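Local coordinates for cyclic UMP-AMP synthase (Rhodothermus marinus SG0.5JP17-172, PDB 6E0K), which joins UTP and ATP into the cyclic dinucleotide 3',3'-cUAMP, a second messenger of CBASS antiphage defence, at residues A[43-48]-A[59-64]. Residues are numbered along the deposited sequence; the frame is centred on the assembly and turned at random.
Sequences VYLQGS and SDVDVV
Y44 and V64 face each other across an antiparallel, hydrogen-bonded pair and satisfy each other's backbone: Y44 N gives to V64 O at 3.0 Å, and V64 N returns a nearly straight bond of 2.7 Å to Y44 O. Two residues on, Q46 N reaches D62 O at 3.0 Å, with the donor tilted 27° from the carbonyl plane. Beyond this bond a water links the two backbones, accepting from D62 N and donating to Q46 O, so both groups are satisfied without direct pairing.

Side chains sort by face. Y44 CG stands between the backbone N and the carbonyl carbon (chi1 60°), which brings one ring face against V64 CB, 3.8 Å from the ring centroid in a CH-pi contact, while the phenol OH is hydrogen-bonded to Q66. V64 CG2 supports the extended Q46 chain; Q46 NE2 donates to a water at 2.9 Å, which may in turn donate to V63 O. On the other face branched aliphatics mesh: V63 meets V43 CG1 and L45 CD2, and L45 CD2 lies 3.6 Å from V61 CG1. V43, L45 and V61 also pack against helix 18-32.

D62 points toward the other segment, and its OD2 accepts at 3.0 Å from a water bonded to S48 OG. G47, having no side chain, passes with its CA 3.9 Å from D62 OD2 and takes a positive phi of 78°. Q46, G47 and S48 bind ATP, Q46 and D62 bind UTP, and D60, D62 and D129 bind magnesium. This is the nucleotidyltransferase active site: a Gly-Ser motif beside an Asp-X-Asp motif at the start of strand 61-68, D60 just before it and D62 on it.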
loop_
_atom_site.group_PDB
_atom_site.type_symbol
_atom_site.label_atom_id
_atom_site.label_comp_id
_atom_site.label_asym_id
_atom_site.label_seq_id
_atom_site.Cartn_x
_atom_site.Cartn_y
_atom_site.Cartn_z
ATOM N N VAL A 43 -9.140 -0.318 -13.888
ATOM C CA VAL A 43 -8.341 0.768 -13.350
ATOM C C VAL A 43 -8.841 1.021 -11.941
ATOM O O VAL A 43 -10.022 1.343 -11.752
ATOM C CB VAL A 43 -8.461 2.045 -14.202
ATOM C CG1 VAL A 43 -7.502 3.119 -13.694
ATOM C CG2 VAL A 43 -8.221 1.727 -15.670
ATOM N N TYR A 44 -7.964 0.868 -10.955
ATOM C CA TYR A 44 -8.360 1.107 -9.578
ATOM C C TYR A 44 -7.211 1.737 -8.807
ATOM O O TYR A 44 -6.065 1.760 -9.258
ATOM C CB TYR A 44 -8.856 -0.184 -8.902
ATOM C CG TYR A 44 -7.884 -1.345 -8.810
ATOM C CD1 TYR A 44 -7.781 -2.276 -9.841
ATOM C CD2 TYR A 44 -7.102 -1.536 -7.668
ATOM C CE1 TYR A 44 -6.909 -3.364 -9.742
ATOM C CE2 TYR A 44 -6.224 -2.616 -7.564
ATOM C CZ TYR A 44 -6.133 -3.517 -8.605
ATOM O OH TYR A 44 -5.275 -4.591 -8.501
ATOM N N LEU A 45 -7.538 2.304 -7.643
ATOM C CA LEU A 45 -6.520 2.916 -6.812
ATOM C C LEU A 45 -5.982 1.927 -5.800
ATOM O O LEU A 45 -6.682 1.011 -5.369
ATOM C CB LEU A 45 -7.064 4.126 -6.050
ATOM C CG LEU A 45 -7.440 5.297 -6.934
ATOM C CD1 LEU A 45 -7.669 6.515 -6.060
ATOM C CD2 LEU A 45 -6.336 5.553 -7.966
ATOM N N GLN A 46 -4.732 2.140 -5.410
ATOM C CA GLN A 46 -4.167 1.454 -4.265
ATOM C C GLN A 46 -3.498 2.507 -3.398
ATOM O O GLN A 46 -3.671 3.717 -3.631
ATOM C CB GLN A 46 -3.190 0.353 -4.698
ATOM C CG GLN A 46 -1.908 0.849 -5.374
ATOM C CD GLN A 46 -0.883 -0.278 -5.524
ATOM O OE1 GLN A 46 -0.850 -1.207 -4.716
ATOM N NE2 GLN A 46 -0.040 -0.187 -6.550
ATOM N N GLY A 47 -2.754 2.072 -2.385
ATOM C CA GLY A 47 -2.010 3.082 -1.660
ATOM C C GLY A 47 -2.881 3.862 -0.692
ATOM O O GLY A 47 -4.020 3.503 -0.389
ATOM N N SER A 48 -2.317 4.975 -0.229
ATOM C CA SER A 48 -2.915 5.682 0.899
ATOM C C SER A 48 -4.297 6.232 0.555
ATOM O O SER A 48 -5.221 6.139 1.370
ATOM C CB SER A 48 -1.987 6.801 1.371
ATOM O OG SER A 48 -1.871 7.814 0.392
ATOM N N SER A 59 -0.289 14.352 -2.499
ATOM C CA SER A 59 0.702 13.350 -2.849
ATOM C C SER A 59 0.310 12.664 -4.153
ATOM O O SER A 59 -0.846 12.710 -4.579
ATOM C CB SER A 59 0.851 12.341 -1.714
ATOM O OG SER A 59 -0.421 11.931 -1.245
ATOM N N ASP A 60 1.292 12.027 -4.794
ATOM C CA ASP A 60 1.031 11.341 -6.052
ATOM C C ASP A 60 0.013 10.228 -5.841
ATOM O O ASP A 60 -0.086 9.630 -4.770
ATOM C CB ASP A 60 2.314 10.740 -6.639
ATOM C CG ASP A 60 3.343 11.788 -7.067
ATOM O OD1 ASP A 60 3.078 13.013 -7.014
ATOM O OD2 ASP A 60 4.445 11.358 -7.472
ATOM N N VAL A 61 -0.755 9.944 -6.878
ATOM C CA VAL A 61 -1.831 8.962 -6.805
ATOM C C VAL A 61 -1.327 7.624 -7.329
ATOM O O VAL A 61 -0.777 7.549 -8.435
ATOM C CB VAL A 61 -3.053 9.433 -7.611
ATOM C CG1 VAL A 61 -4.176 8.413 -7.511
ATOM C CG2 VAL A 61 -3.526 10.797 -7.111
ATOM N N ASP A 62 -1.548 6.564 -6.555
ATOM C CA ASP A 62 -1.129 5.217 -6.945
ATOM C C ASP A 62 -2.272 4.515 -7.673
ATOM O O ASP A 62 -3.271 4.123 -7.054
ATOM C CB ASP A 62 -0.690 4.419 -5.722
ATOM C CG ASP A 62 0.486 5.051 -5.009
ATOM O OD1 ASP A 62 1.491 5.368 -5.676
ATOM O OD2 ASP A 62 0.391 5.261 -3.781
ATOM N N VAL A 63 -2.122 4.345 -8.988
ATOM C CA VAL A 63 -3.156 3.788 -9.847
ATOM C C VAL A 63 -2.700 2.423 -10.337
ATOM O O VAL A 63 -1.535 2.248 -10.703
ATOM C CB VAL A 63 -3.441 4.720 -11.042
ATOM C CG1 VAL A 63 -4.546 4.146 -11.936
ATOM C CG2 VAL A 63 -3.796 6.126 -10.539
ATOM N N VAL A 64 -3.620 1.464 -10.352
ATOM C CA VAL A 64 -3.363 0.128 -10.882
ATOM C C VAL A 64 -4.160 -0.049 -12.172
ATOM O O VAL A 64 -5.376 0.159 -12.189
ATOM C CB VAL A 64 -3.750 -0.957 -9.864
ATOM C CG1 VAL A 64 -3.399 -2.331 -10.429
ATOM C CG2 VAL A 64 -3.039 -0.744 -8.537
HETATM O O HOH W 1 0.147 2.201 -8.113
HETATM O O HOH W 2 -3.067 6.372 -4.060
HETATM O O HOH W 3 0.220 5.574 -1.391
HETATM O O HOH W 4 -1.644 7.117 -2.600
#